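PDB 6TA8: tyrocidine synthase 2 from Brevibacillus parabrevis, which is a multidomain nonribosomal peptide synthetase, represented in this model by a condensation domain. Local coordinates for residues 135-140 with 144-149. Numbering follows the deposited sequence.
Sequences SSIDLE and LVHVAL
The helix-to-strand connection of a condensation domain, running from helix 122-134 into strand 145-152, is closed here by His146, which reaches back from the strand to Ser136 and Ile137. His146 NE2 donates to the backbone O of Ser136 at 3.0 Å. The bond is bent, 140° at the hydrogen, and the donor stands well above the carbonyl plane, while the oxygen lies near the ring edge, tilted 26° from its plane. With CG anti to the carbonyl carbon (chi1 -79°), the imidazole also presents a face to Ile137, whose CG1 sits almost over the ring centre, 4.1 Å from the centroid, in a CH-pi contact. The other branch of Ile137, CG2, meets Leu144 CD2 at 3.9 Å, the two side chains crossing at about a right angle. Leu144 CD2 also touches Leu139 CD2, 3.7 Å away, and this leucine pair packs against Tyr90 of strand 88-91. Ser136 OG turns back to Ile133 O, tying the loop to the helix it leaves. ND1 is buried without a partner in the model, so the imidazole, held at its edge and over one face and touched by Arg110, is probably neutral, its proton on NE2.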
loop_
_atom_site.group_PDB
_atom_site.type_symbol
_atom_site.label_atom_id
_atom_site.label_comp_id
_atom_site.label_asym_id
_atom_site.label_seq_id
_atom_site.Cartn_x
_atom_site.Cartn_y
_atom_site.Cartn_z
ATOM N N SER A 135 -9.214 15.904 -3.747
ATOM C CA SER A 135 -10.625 15.629 -3.515
ATOM C C SER A 135 -11.484 15.830 -4.757
ATOM O O SER A 135 -12.714 15.830 -4.650
ATOM C CB SER A 135 -11.150 16.505 -2.377
ATOM O OG SER A 135 -11.153 17.874 -2.746
ATOM N N SER A 136 -10.872 15.992 -5.927
ATOM C CA SER A 136 -11.593 16.279 -7.161
ATOM C C SER A 136 -11.419 15.159 -8.181
ATOM O O SER A 136 -11.313 15.402 -9.385
ATOM C CB SER A 136 -11.147 17.614 -7.751
ATOM O OG SER A 136 -9.761 17.605 -8.048
ATOM N N ILE A 137 -11.394 13.915 -7.714
ATOM C CA ILE A 137 -11.267 12.760 -8.594
ATOM C C ILE A 137 -12.660 12.251 -8.943
ATOM O O ILE A 137 -13.469 11.966 -8.052
ATOM C CB ILE A 137 -10.422 11.655 -7.940
ATOM C CG1 ILE A 137 -8.944 12.050 -7.934
ATOM C CG2 ILE A 137 -10.618 10.326 -8.660
ATOM C CD1 ILE A 137 -8.016 10.933 -7.505
ATOM N N ASP A 138 -12.942 12.145 -10.238
ATOM C CA ASP A 138 -14.210 11.614 -10.720
ATOM C C ASP A 138 -14.052 10.123 -10.990
ATOM O O ASP A 138 -13.286 9.725 -11.873
ATOM C CB ASP A 138 -14.658 12.351 -11.982
ATOM C CG ASP A 138 -16.026 11.909 -12.462
ATOM O OD1 ASP A 138 -16.758 11.267 -11.679
ATOM O OD2 ASP A 138 -16.371 12.206 -13.624
ATOM N N LEU A 139 -14.777 9.299 -10.233
ATOM C CA LEU A 139 -14.628 7.855 -10.362
ATOM C C LEU A 139 -15.447 7.285 -11.515
ATOM O O LEU A 139 -15.044 6.282 -12.115
ATOM C CB LEU A 139 -15.022 7.165 -9.055
ATOM C CG LEU A 139 -13.871 6.684 -8.170
ATOM C CD1 LEU A 139 -14.402 6.031 -6.903
ATOM C CD2 LEU A 139 -12.976 5.726 -8.937
ATOM N N GLU A 140 -16.586 7.899 -11.842
ATOM C CA GLU A 140 -17.453 7.334 -12.872
ATOM C C GLU A 140 -17.003 7.707 -14.279
ATOM O O GLU A 140 -17.131 6.893 -15.200
ATOM C CB GLU A 140 -18.900 7.778 -12.650
ATOM C CG GLU A 140 -19.888 7.139 -13.619
ATOM C CD GLU A 140 -21.311 7.134 -13.095
ATOM O OE1 GLU A 140 -22.116 6.307 -13.571
ATOM O OE2 GLU A 140 -21.626 7.958 -12.211
ATOM N N LEU A 144 -8.559 9.105 -13.457
ATOM C CA LEU A 144 -8.109 8.815 -12.103
ATOM C C LEU A 144 -6.721 9.362 -11.803
ATOM O O LEU A 144 -6.254 9.232 -10.666
ATOM C CB LEU A 144 -8.129 7.304 -11.854
ATOM C CG LEU A 144 -9.487 6.615 -11.991
ATOM C CD1 LEU A 144 -9.382 5.147 -11.609
ATOM C CD2 LEU A 144 -10.533 7.320 -11.146
ATOM N N VAL A 145 -6.056 9.976 -12.778
ATOM C CA VAL A 145 -4.706 10.504 -12.612
ATOM C C VAL A 145 -4.776 12.026 -12.648
ATOM O O VAL A 145 -5.256 12.609 -13.628
ATOM C CB VAL A 145 -3.753 9.972 -13.693
ATOM C CG1 VAL A 145 -2.342 10.485 -13.455
ATOM C CG2 VAL A 145 -3.779 8.452 -13.719
ATOM N N HIS A 146 -4.295 12.665 -11.584
ATOM C CA HIS A 146 -4.222 14.119 -11.490
ATOM C C HIS A 146 -2.762 14.526 -11.356
ATOM O O HIS A 146 -2.071 14.071 -10.437
ATOM C CB HIS A 146 -5.033 14.641 -10.301
ATOM C CG HIS A 146 -6.508 14.699 -10.551
ATOM N ND1 HIS A 146 -7.170 13.770 -11.325
ATOM C CD2 HIS A 146 -7.450 15.572 -10.124
ATOM C CE1 HIS A 146 -8.455 14.072 -11.368
ATOM N NE2 HIS A 146 -8.652 15.160 -10.647
ATOM N N VAL A 147 -2.295 15.376 -12.265
ATOM C CA VAL A 147 -0.921 15.865 -12.263
ATOM C C VAL A 147 -0.949 17.370 -12.042
ATOM O O VAL A 147 -1.660 18.093 -12.751
ATOM C CB VAL A 147 -0.190 15.517 -13.574
ATOM C CG1 VAL A 147 1.280 15.888 -13.476
ATOM C CG2 VAL A 147 -0.351 14.038 -13.893
ATOM N N ALA A 148 -0.182 17.840 -11.061
ATOM C CA ALA A 148 -0.144 19.252 -10.708
ATOM C C ALA A 148 1.299 19.726 -10.664
ATOM O O ALA A 148 2.142 19.099 -10.015
ATOM C CB ALA A 148 -0.825 19.506 -9.361
ATOM N N LEU A 149 1.577 20.831 -11.350
ATOM C CA LEU A 149 2.908 21.420 -11.401
ATOM C C LEU A 149 2.882 22.754 -10.664
ATOM O O LEU A 149 2.125 23.657 -11.037
ATOM C CB LEU A 149 3.367 21.609 -12.847
ATOM C CG LEU A 149 4.696 22.340 -13.052
ATOM C CD1 LEU A 149 5.832 21.602 -12.358
ATOM C CD2 LEU A 149 4.988 22.510 -14.535
#